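Local coordinates for protein transcriptional regulator (Pyrococcus horikoshii, PDB 1UDD) that is of unestablished function but belongs to the TenA/Thi-4/PqqC family of all-helical proteins, at residues D12-V26 against I198-W212. Residues are numbered along the deposited sequence; the frame is centred on the assembly and turned at random.
Sequences DSEQIWKKIFEHPFV and ITGSKFELAFWEMAW
Ile198 opens the contact by laying CD1 against the backbone oxygen of Asp12, and one turn on Ser201 takes a nearly straight hydrogen bond from the Trp17 indole: NE1 lies 2.9 Å from OG, which sits in the ring plane. The same hydroxyl also bonds Phe197 O in its own helix, so two bonds hold it. Ile20 then enters as a knob among Ser201, Glu204, Leu205 and Trp208, while Leu205 CD2 rests on Lys19 CB (3.7 Å) and its CD1 reaches His23. Trp208 CB covers one face of the His23 imidazole, Val26 CG2 stands 3.6 Å from the centroid of the Trp208 five-membered ring, and the Phe25 ring meets the indole obliquely. Glu209, folded back at chi2 (54°), brings OE1 to 2.7 Å from His23 NE2, and this donor approaches from above the carboxylate plane; OE2 pairs with Arg213. His23 ND1 meanwhile accepts from Phe25 N as an N-cap, so both ring nitrogens are engaged and the ring's rotation is set. Ala211 CB lies over the Phe25 ring, and Trp212 receives Pro24 CB on its face and the His23 edge in an offset edge-to-face pair. Helices 14-21 and 198-212 thus run near-parallel (20°), with the turn at His23 and the start of helix 24-31 supplying the aromatic end, a packing that belongs to the all-helical TenA-type fold.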
ATOM      1  N   ASP A  12      18.404  23.787  -4.650  1.00 27.90           N
ATOM      2  CA  ASP A  12      17.038  24.193  -4.992  1.00 27.70           C
ATOM      3  C   ASP A  12      16.097  24.568  -3.861  1.00 27.74           C
ATOM      4  O   ASP A  12      14.982  25.006  -4.122  1.00 29.33           O
ATOM      5  CB  ASP A  12      16.364  23.102  -5.823  1.00 24.98           C
ATOM      6  CG  ASP A  12      17.109  22.812  -7.098  1.00 23.99           C
ATOM      7  OD1 ASP A  12      17.850  23.692  -7.560  1.00 30.84           O
ATOM      8  OD2 ASP A  12      16.953  21.714  -7.651  1.00 29.78           O
ATOM      9  N   SER A  13      16.515  24.400  -2.610  1.00 28.48           N
ATOM     10  CA  SER A  13      15.632  24.747  -1.499  1.00 26.61           C
ATOM     11  C   SER A  13      16.263  25.740  -0.545  1.00 27.46           C
ATOM     12  O   SER A  13      15.784  25.905   0.583  1.00 25.67           O
ATOM     13  CB  SER A  13      15.241  23.487  -0.714  1.00 24.86           C
ATOM     14  OG  SER A  13      16.393  22.805  -0.249  1.00 20.11           O
ATOM     15  N   GLU A  14      17.322  26.408  -1.001  1.00 28.26           N
ATOM     16  CA  GLU A  14      18.068  27.374  -0.184  1.00 27.73           C
ATOM     17  C   GLU A  14      17.233  28.445   0.504  1.00 29.58           C
ATOM     18  O   GLU A  14      17.446  28.770   1.682  1.00 25.69           O
ATOM     19  CB  GLU A  14      19.147  28.075  -1.042  1.00 26.91           C
ATOM     20  CG  GLU A  14      20.340  27.172  -1.429  1.00 29.49           C
ATOM     21  CD  GLU A  14      21.280  27.822  -2.430  1.00 28.35           C
ATOM     22  OE1 GLU A  14      20.839  28.748  -3.136  1.00 29.87           O
ATOM     23  OE2 GLU A  14      22.451  27.397  -2.541  1.00 27.96           O
ATOM     24  N   GLN A  15      16.286  29.014  -0.227  1.00 27.79           N
ATOM     25  CA  GLN A  15      15.503  30.073   0.369  1.00 29.48           C
ATOM     26  C   GLN A  15      14.601  29.614   1.513  1.00 28.93           C
ATOM     27  O   GLN A  15      14.469  30.314   2.520  1.00 28.55           O
ATOM     28  CB  GLN A  15      14.707  30.803  -0.705  1.00 30.54           C
ATOM     29  CG  GLN A  15      14.359  32.216  -0.296  1.00 42.39           C
ATOM     30  CD  GLN A  15      15.450  32.864   0.554  1.00 45.94           C
ATOM     31  OE1 GLN A  15      16.561  33.151   0.074  1.00 45.80           O
ATOM     32  NE2 GLN A  15      15.139  33.086   1.836  1.00 45.78           N
ATOM     33  N   ILE A  16      13.993  28.443   1.399  1.00 25.25           N
ATOM     34  CA  ILE A  16      13.142  28.049   2.500  1.00 27.25           C
ATOM     35  C   ILE A  16      13.973  27.530   3.684  1.00 27.17           C
ATOM     36  O   ILE A  16      13.566  27.689   4.825  1.00 28.92           O
ATOM     37  CB  ILE A  16      12.061  27.037   2.055  1.00 30.30           C
ATOM     38  CG1 ILE A  16      12.411  25.650   2.520  1.00 26.55           C
ATOM     39  CG2 ILE A  16      11.809  27.115   0.571  1.00 29.25           C
ATOM     40  CD1 ILE A  16      11.471  25.254   3.634  1.00 27.76           C
ATOM     41  N   TRP A  17      15.144  26.934   3.423  1.00 26.23           N
ATOM     42  CA  TRP A  17      15.979  26.464   4.525  1.00 24.29           C
ATOM     43  C   TRP A  17      16.485  27.667   5.324  1.00 24.88           C
ATOM     44  O   TRP A  17      16.611  27.604   6.544  1.00 23.81           O
ATOM     45  CB  TRP A  17      17.133  25.600   4.009  1.00 22.72           C
ATOM     46  CG  TRP A  17      16.699  24.150   3.765  1.00 23.63           C
ATOM     47  CD1 TRP A  17      15.539  23.730   3.191  1.00 21.41           C
ATOM     48  CD2 TRP A  17      17.409  22.963   4.148  1.00 25.51           C
ATOM     49  NE1 TRP A  17      15.469  22.352   3.199  1.00 27.44           N
ATOM     50  CE2 TRP A  17      16.607  21.856   3.784  1.00 26.82           C
ATOM     51  CE3 TRP A  17      18.648  22.727   4.769  1.00 22.58           C
ATOM     52  CZ2 TRP A  17      16.999  20.535   4.020  1.00 22.55           C
ATOM     53  CZ3 TRP A  17      19.037  21.413   5.005  1.00 24.65           C
ATOM     54  CH2 TRP A  17      18.212  20.333   4.628  1.00 22.69           C
ATOM     55  N   LYS A  18      16.742  28.776   4.633  1.00 26.55           N
ATOM     56  CA  LYS A  18      17.175  29.990   5.302  1.00 27.55           C
ATOM     57  C   LYS A  18      16.074  30.437   6.276  1.00 27.94           C
ATOM     58  O   LYS A  18      16.351  30.797   7.428  1.00 25.93           O
ATOM     59  CB  LYS A  18      17.449  31.081   4.267  1.00 31.84           C
ATOM     60  CG  LYS A  18      17.862  32.409   4.855  1.00 37.14           C
ATOM     61  CD  LYS A  18      18.185  33.407   3.757  1.00 39.44           C
ATOM     62  CE  LYS A  18      18.454  34.787   4.341  1.00 44.52           C
ATOM     63  NZ  LYS A  18      18.684  35.775   3.255  1.00 45.33           N
ATOM     64  N   LYS A  19      14.818  30.404   5.824  1.00 29.60           N
ATOM     65  CA  LYS A  19      13.700  30.792   6.692  1.00 30.07           C
ATOM     66  C   LYS A  19      13.611  29.811   7.868  1.00 30.88           C
ATOM     67  O   LYS A  19      13.184  30.170   8.963  1.00 30.62           O
ATOM     68  CB  LYS A  19      12.378  30.778   5.924  1.00 33.60           C
ATOM     69  CG  LYS A  19      12.334  31.647   4.669  1.00 37.94           C
ATOM     70  CD  LYS A  19      10.957  31.499   4.017  1.00 43.14           C
ATOM     71  CE  LYS A  19      10.886  32.169   2.661  1.00 44.79           C
ATOM     72  NZ  LYS A  19      11.239  33.603   2.766  1.00 48.09           N
ATOM     73  N   ILE A  20      14.002  28.563   7.638  1.00 28.54           N
ATOM     74  CA  ILE A  20      13.986  27.580   8.721  1.00 28.62           C
ATOM     75  C   ILE A  20      15.094  27.922   9.724  1.00 29.20           C
ATOM     76  O   ILE A  20      14.873  27.913  10.937  1.00 26.42           O
ATOM     77  CB  ILE A  20      14.264  26.168   8.215  1.00 25.33           C
ATOM     78  CG1 ILE A  20      13.099  25.687   7.346  1.00 29.05           C
ATOM     79  CG2 ILE A  20      14.532  25.241   9.413  1.00 20.75           C
ATOM     80  CD1 ILE A  20      13.310  24.291   6.731  1.00 27.69           C
ATOM     81  N   PHE A  21      16.289  28.215   9.219  1.00 29.51           N
ATOM     82  CA  PHE A  21      17.391  28.541  10.118  1.00 33.10           C
ATOM     83  C   PHE A  21      17.096  29.793  10.949  1.00 31.97           C
ATOM     84  O   PHE A  21      17.496  29.889  12.105  1.00 31.89           O
ATOM     85  CB  PHE A  21      18.701  28.745   9.342  1.00 32.60           C
ATOM     86  CG  PHE A  21      19.169  27.523   8.595  1.00 33.72           C
ATOM     87  CD1 PHE A  21      19.059  26.254   9.161  1.00 33.54           C
ATOM     88  CD2 PHE A  21      19.746  27.646   7.330  1.00 34.18           C
ATOM     89  CE1 PHE A  21      19.514  25.121   8.477  1.00 33.90           C
ATOM     90  CE2 PHE A  21      20.204  26.526   6.641  1.00 35.08           C
ATOM     91  CZ  PHE A  21      20.088  25.259   7.215  1.00 35.22           C
ATOM     92  N   GLU A  22      16.352  30.723  10.365  1.00 33.04           N
ATOM     93  CA  GLU A  22      16.039  31.979  11.025  1.00 33.99           C
ATOM     94  C   GLU A  22      14.681  32.052  11.696  1.00 35.15           C
ATOM     95  O   GLU A  22      14.299  33.108  12.195  1.00 35.78           O
ATOM     96  CB  GLU A  22      16.164  33.129  10.019  1.00 33.44           C
ATOM     97  CG  GLU A  22      17.461  33.087   9.238  1.00 36.37           C
ATOM     98  CD  GLU A  22      17.651  34.283   8.327  1.00 39.29           C
ATOM     99  OE1 GLU A  22      16.647  34.810   7.791  1.00 41.20           O
ATOM    100  OE2 GLU A  22      18.816  34.682   8.131  1.00 43.56           O
ATOM    101  N   HIS A  23      13.947  30.947  11.711  1.00 34.29           N
ATOM    102  CA  HIS A  23      12.634  30.949  12.344  1.00 31.35           C
ATOM    103  C   HIS A  23      12.776  31.233  13.840  1.00 31.23           C
ATOM    104  O   HIS A  23      13.625  30.655  14.520  1.00 30.96           O
ATOM    105  CB  HIS A  23      11.932  29.604  12.126  1.00 29.46           C
ATOM    106  CG  HIS A  23      10.460  29.650  12.383  1.00 29.86           C
ATOM    107  ND1 HIS A  23       9.920  29.592  13.648  1.00 29.29           N
ATOM    108  CD2 HIS A  23       9.415  29.806  11.535  1.00 30.46           C
ATOM    109  CE1 HIS A  23       8.608  29.712  13.572  1.00 29.43           C
ATOM    110  NE2 HIS A  23       8.276  29.842  12.301  1.00 30.23           N
ATOM    111  N   PRO A  24      11.949  32.142  14.368  1.00 32.34           N
ATOM    112  CA  PRO A  24      11.962  32.524  15.783  1.00 34.42           C
ATOM    113  C   PRO A  24      12.032  31.332  16.728  1.00 35.34           C
ATOM    114  O   PRO A  24      12.872  31.293  17.626  1.00 38.66           O
ATOM    115  CB  PRO A  24      10.662  33.300  15.934  1.00 34.85           C
ATOM    116  CG  PRO A  24      10.557  33.974  14.620  1.00 38.15           C
ATOM    117  CD  PRO A  24      10.918  32.892  13.637  1.00 32.04           C
ATOM    118  N   PHE A  25      11.157  30.355  16.516  1.00 34.60           N
ATOM    119  CA  PHE A  25      11.143  29.174  17.371  1.00 34.74           C
ATOM    120  C   PHE A  25      12.508  28.497  17.375  1.00 34.33           C
ATOM    121  O   PHE A  25      13.045  28.163  18.436  1.00 34.77           O
ATOM    122  CB  PHE A  25      10.090  28.181  16.902  1.00 35.74           C
ATOM    123  CG  PHE A  25       9.759  27.133  17.923  1.00 36.87           C
ATOM    124  CD1 PHE A  25       8.628  27.258  18.720  1.00 37.41           C
ATOM    125  CD2 PHE A  25      10.590  26.036  18.107  1.00 36.27           C
ATOM    126  CE1 PHE A  25       8.331  26.307  19.682  1.00 35.47           C
ATOM    127  CE2 PHE A  25      10.300  25.078  19.070  1.00 33.49           C
ATOM    128  CZ  PHE A  25       9.169  25.215  19.856  1.00 35.57           C
ATOM    129  N   VAL A  26      13.067  28.298  16.186  1.00 32.01           N
ATOM    130  CA  VAL A  26      14.369  27.665  16.063  1.00 31.97           C
ATOM    131  C   VAL A  26      15.450  28.535  16.711  1.00 34.59           C
ATOM    132  O   VAL A  26      16.211  28.068  17.567  1.00 32.23           O
ATOM    133  CB  VAL A  26      14.756  27.427  14.576  1.00 28.14           C
ATOM    134  CG1 VAL A  26      16.205  27.009  14.486  1.00 20.30           C
ATOM    135  CG2 VAL A  26      13.863  26.345  13.964  1.00 30.77           C
ATOM    136  N   ILE A 198      11.251  19.715  -1.822  1.00 22.99           N
ATOM    137  CA  ILE A 198      10.786  21.064  -1.531  1.00 26.12           C
ATOM    138  C   ILE A 198       9.512  21.035  -0.685  1.00 26.44           C
ATOM    139  O   ILE A 198       9.307  21.876   0.199  1.00 25.61           O
ATOM    140  CB  ILE A 198      10.544  21.867  -2.830  1.00 28.79           C
ATOM    141  CG1 ILE A 198      11.891  22.339  -3.386  1.00 29.02           C
ATOM    142  CG2 ILE A 198       9.649  23.079  -2.544  1.00 24.41           C
ATOM    143  CD1 ILE A 198      11.798  23.078  -4.730  1.00 32.35           C
ATOM    144  N   THR A 199       8.657  20.058  -0.951  1.00 25.50           N
ATOM    145  CA  THR A 199       7.421  19.911  -0.173  1.00 25.93           C
ATOM    146  C   THR A 199       7.789  19.606   1.275  1.00 24.31           C
ATOM    147  O   THR A 199       7.247  20.202   2.209  1.00 25.70           O
ATOM    148  CB  THR A 199       6.556  18.743  -0.710  1.00 24.88           C
ATOM    149  OG1 THR A 199       6.121  19.053  -2.040  1.00 20.99           O
ATOM    150  CG2 THR A 199       5.345  18.491   0.194  1.00 22.77           C
ATOM    151  N   GLY A 200       8.726  18.680   1.450  1.00 24.13           N
ATOM    152  CA  GLY A 200       9.137  18.297   2.788  1.00 23.40           C
ATOM    153  C   GLY A 200       9.737  19.461   3.542  1.00 23.99           C
ATOM    154  O   GLY A 200       9.544  19.593   4.755  1.00 25.44           O
ATOM    155  N   SER A 201      10.471  20.304   2.818  1.00 24.72           N
ATOM    156  CA  SER A 201      11.120  21.472   3.409  1.00 23.56           C
ATOM    157  C   SER A 201      10.070  22.483   3.852  1.00 24.61           C
ATOM    158  O   SER A 201      10.204  23.105   4.913  1.00 24.23           O
ATOM    159  CB  SER A 201      12.083  22.117   2.397  1.00 25.19           C
ATOM    160  OG  SER A 201      13.086  21.194   2.005  1.00 23.38           O
ATOM    161  N   LYS A 202       9.028  22.660   3.040  1.00 26.10           N
ATOM    162  CA  LYS A 202       7.952  23.585   3.407  1.00 26.95           C
ATOM    163  C   LYS A 202       7.252  23.085   4.666  1.00 26.62           C
ATOM    164  O   LYS A 202       6.948  23.865   5.571  1.00 24.12           O
ATOM    165  CB  LYS A 202       6.936  23.727   2.276  1.00 27.27           C
ATOM    166  CG  LYS A 202       7.466  24.489   1.075  1.00 28.39           C
ATOM    167  CD  LYS A 202       6.327  24.798   0.138  1.00 31.93           C
ATOM    168  CE  LYS A 202       6.793  25.586  -1.065  1.00 35.78           C
ATOM    169  NZ  LYS A 202       5.622  25.945  -1.922  1.00 36.47           N
ATOM    170  N   PHE A 203       7.004  21.780   4.732  1.00 27.97           N
ATOM    171  CA  PHE A 203       6.363  21.217   5.924  1.00 27.49           C
ATOM    172  C   PHE A 203       7.218  21.470   7.158  1.00 27.14           C
ATOM    173  O   PHE A 203       6.695  21.771   8.222  1.00 28.81           O
ATOM    174  CB  PHE A 203       6.137  19.719   5.771  1.00 22.91           C
ATOM    175  CG  PHE A 203       4.875  19.365   5.026  1.00 28.53           C
ATOM    176  CD1 PHE A 203       3.636  19.832   5.462  1.00 27.68           C
ATOM    177  CD2 PHE A 203       4.920  18.534   3.908  1.00 26.06           C
ATOM    178  CE1 PHE A 203       2.460  19.472   4.796  1.00 32.66           C
ATOM    179  CE2 PHE A 203       3.750  18.165   3.236  1.00 31.02           C
ATOM    180  CZ  PHE A 203       2.515  18.635   3.679  1.00 28.30           C
ATOM    181  N   GLU A 204       8.535  21.333   7.020  1.00 28.60           N
ATOM    182  CA  GLU A 204       9.426  21.570   8.146  1.00 29.34           C
ATOM    183  C   GLU A 204       9.255  22.998   8.669  1.00 28.20           C
ATOM    184  O   GLU A 204       9.167  23.220   9.874  1.00 29.46           O
ATOM    185  CB  GLU A 204      10.894  21.351   7.737  1.00 28.78           C
ATOM    186  CG  GLU A 204      11.359  19.894   7.742  1.00 23.50           C
ATOM    187  CD  GLU A 204      11.197  19.216   9.102  1.00 27.48           C
ATOM    188  OE1 GLU A 204      11.313  19.909  10.136  1.00 25.03           O
ATOM    189  OE2 GLU A 204      10.972  17.984   9.141  1.00 22.55           O
ATOM    190  N   LEU A 205       9.227  23.958   7.753  1.00 27.00           N
ATOM    191  CA  LEU A 205       9.070  25.358   8.118  1.00 31.89           C
ATOM    192  C   LEU A 205       7.704  25.544   8.767  1.00 32.59           C
ATOM    193  O   LEU A 205       7.575  26.197   9.808  1.00 32.73           O
ATOM    194  CB  LEU A 205       9.208  26.244   6.871  1.00 29.37           C
ATOM    195  CG  LEU A 205       9.072  27.762   7.028  1.00 31.59           C
ATOM    196  CD1 LEU A 205       9.914  28.259   8.181  1.00 30.43           C
ATOM    197  CD2 LEU A 205       9.492  28.434   5.729  1.00 30.46           C
ATOM    198  N   ALA A 206       6.691  24.933   8.162  1.00 31.85           N
ATOM    199  CA  ALA A 206       5.329  25.024   8.670  1.00 32.45           C
ATOM    200  C   ALA A 206       5.244  24.432  10.067  1.00 31.76           C
ATOM    201  O   ALA A 206       4.490  24.922  10.918  1.00 33.79           O
ATOM    202  CB  ALA A 206       4.368  24.284   7.732  1.00 28.87           C
ATOM    203  N   PHE A 207       6.011  23.373  10.302  1.00 28.22           N
ATOM    204  CA  PHE A 207       5.986  22.716  11.595  1.00 32.89           C
ATOM    205  C   PHE A 207       6.516  23.650  12.687  1.00 33.55           C
ATOM    206  O   PHE A 207       5.949  23.731  13.777  1.00 31.73           O
ATOM    207  CB  PHE A 207       6.821  21.436  11.563  1.00 31.06           C
ATOM    208  CG  PHE A 207       6.363  20.386  12.536  1.00 33.19           C
ATOM    209  CD1 PHE A 207       5.322  19.514  12.202  1.00 35.07           C
ATOM    210  CD2 PHE A 207       6.986  20.246  13.778  1.00 31.89           C
ATOM    211  CE1 PHE A 207       4.913  18.506  13.092  1.00 35.84           C
ATOM    212  CE2 PHE A 207       6.588  19.253  14.670  1.00 34.08           C
ATOM    213  CZ  PHE A 207       5.548  18.374  14.327  1.00 32.62           C
ATOM    214  N   TRP A 208       7.613  24.342  12.401  1.00 33.05           N
ATOM    215  CA  TRP A 208       8.167  25.255  13.388  1.00 34.44           C
ATOM    216  C   TRP A 208       7.164  26.370  13.605  1.00 36.06           C
ATOM    217  O   TRP A 208       6.920  26.787  14.734  1.00 35.01           O
ATOM    218  CB  TRP A 208       9.509  25.829  12.909  1.00 30.96           C
ATOM    219  CG  TRP A 208      10.591  24.794  12.852  1.00 31.02           C
ATOM    220  CD1 TRP A 208      11.261  24.369  11.741  1.00 29.75           C
ATOM    221  CD2 TRP A 208      11.130  24.055  13.955  1.00 32.52           C
ATOM    222  NE1 TRP A 208      12.185  23.417  12.083  1.00 32.45           N
ATOM    223  CE2 TRP A 208      12.126  23.201  13.436  1.00 31.76           C
ATOM    224  CE3 TRP A 208      10.867  24.034  15.337  1.00 31.10           C
ATOM    225  CZ2 TRP A 208      12.864  22.331  14.245  1.00 31.14           C
ATOM    226  CZ3 TRP A 208      11.603  23.170  16.144  1.00 31.69           C
ATOM    227  CH2 TRP A 208      12.592  22.328  15.592  1.00 33.46           C
ATOM    228  N   GLU A 209       6.563  26.828  12.513  1.00 36.80           N
ATOM    229  CA  GLU A 209       5.595  27.907  12.577  1.00 39.79           C
ATOM    230  C   GLU A 209       4.408  27.561  13.461  1.00 40.59           C
ATOM    231  O   GLU A 209       3.969  28.382  14.264  1.00 41.06           O
ATOM    232  CB  GLU A 209       5.112  28.258  11.169  1.00 41.22           C
ATOM    233  CG  GLU A 209       4.156  29.449  11.102  1.00 45.30           C
ATOM    234  CD  GLU A 209       4.721  30.704  11.761  1.00 49.03           C
ATOM    235  OE1 GLU A 209       5.932  30.968  11.585  1.00 45.92           O
ATOM    236  OE2 GLU A 209       3.951  31.429  12.440  1.00 48.76           O
ATOM    237  N   MET A 210       3.884  26.349  13.324  1.00 39.45           N
ATOM    238  CA  MET A 210       2.742  25.967  14.139  1.00 39.04           C
ATOM    239  C   MET A 210       3.169  25.756  15.586  1.00 38.56           C
ATOM    240  O   MET A 210       2.365  25.911  16.506  1.00 39.29           O
ATOM    241  CB  MET A 210       2.076  24.709  13.575  1.00 39.60           C
ATOM    242  CG  MET A 210       2.820  23.443  13.822  1.00 39.65           C
ATOM    243  SD  MET A 210       2.280  22.641  15.310  1.00 38.32           S
ATOM    244  CE  MET A 210       3.324  21.140  15.201  1.00 41.24           C
ATOM    245  N   ALA A 211       4.432  25.393  15.789  1.00 36.36           N
ATOM    246  CA  ALA A 211       4.940  25.203  17.137  1.00 36.08           C
ATOM    247  C   ALA A 211       5.070  26.597  17.764  1.00 38.29           C
ATOM    248  O   ALA A 211       4.905  26.772  18.966  1.00 37.83           O
ATOM    249  CB  ALA A 211       6.290  24.514  17.097  1.00 35.43           C
ATOM    250  N   TRP A 212       5.366  27.584  16.927  1.00 40.59           N
ATOM    251  CA  TRP A 212       5.517  28.961  17.377  1.00 44.35           C
ATOM    252  C   TRP A 212       4.144  29.546  17.702  1.00 45.49           C
ATOM    253  O   TRP A 212       3.984  30.251  18.697  1.00 45.69           O
ATOM    254  CB  TRP A 212       6.206  29.795  16.288  1.00 45.23           C
ATOM    255  CG  TRP A 212       6.409  31.235  16.661  1.00 47.88           C
ATOM    256  CD1 TRP A 212       5.771  32.322  16.125  1.00 48.30           C
ATOM    257  CD2 TRP A 212       7.298  31.744  17.664  1.00 48.93           C
ATOM    258  NE1 TRP A 212       6.209  33.475  16.737  1.00 49.72           N
ATOM    259  CE2 TRP A 212       7.145  33.149  17.685  1.00 48.89           C
ATOM    260  CE3 TRP A 212       8.211  31.151  18.547  1.00 50.78           C
ATOM    261  CZ2 TRP A 212       7.870  33.970  18.559  1.00 50.95           C
ATOM    262  CZ3 TRP A 212       8.936  31.972  19.418  1.00 52.42           C
ATOM    263  CH2 TRP A 212       8.757  33.365  19.414  1.00 50.97           C
TER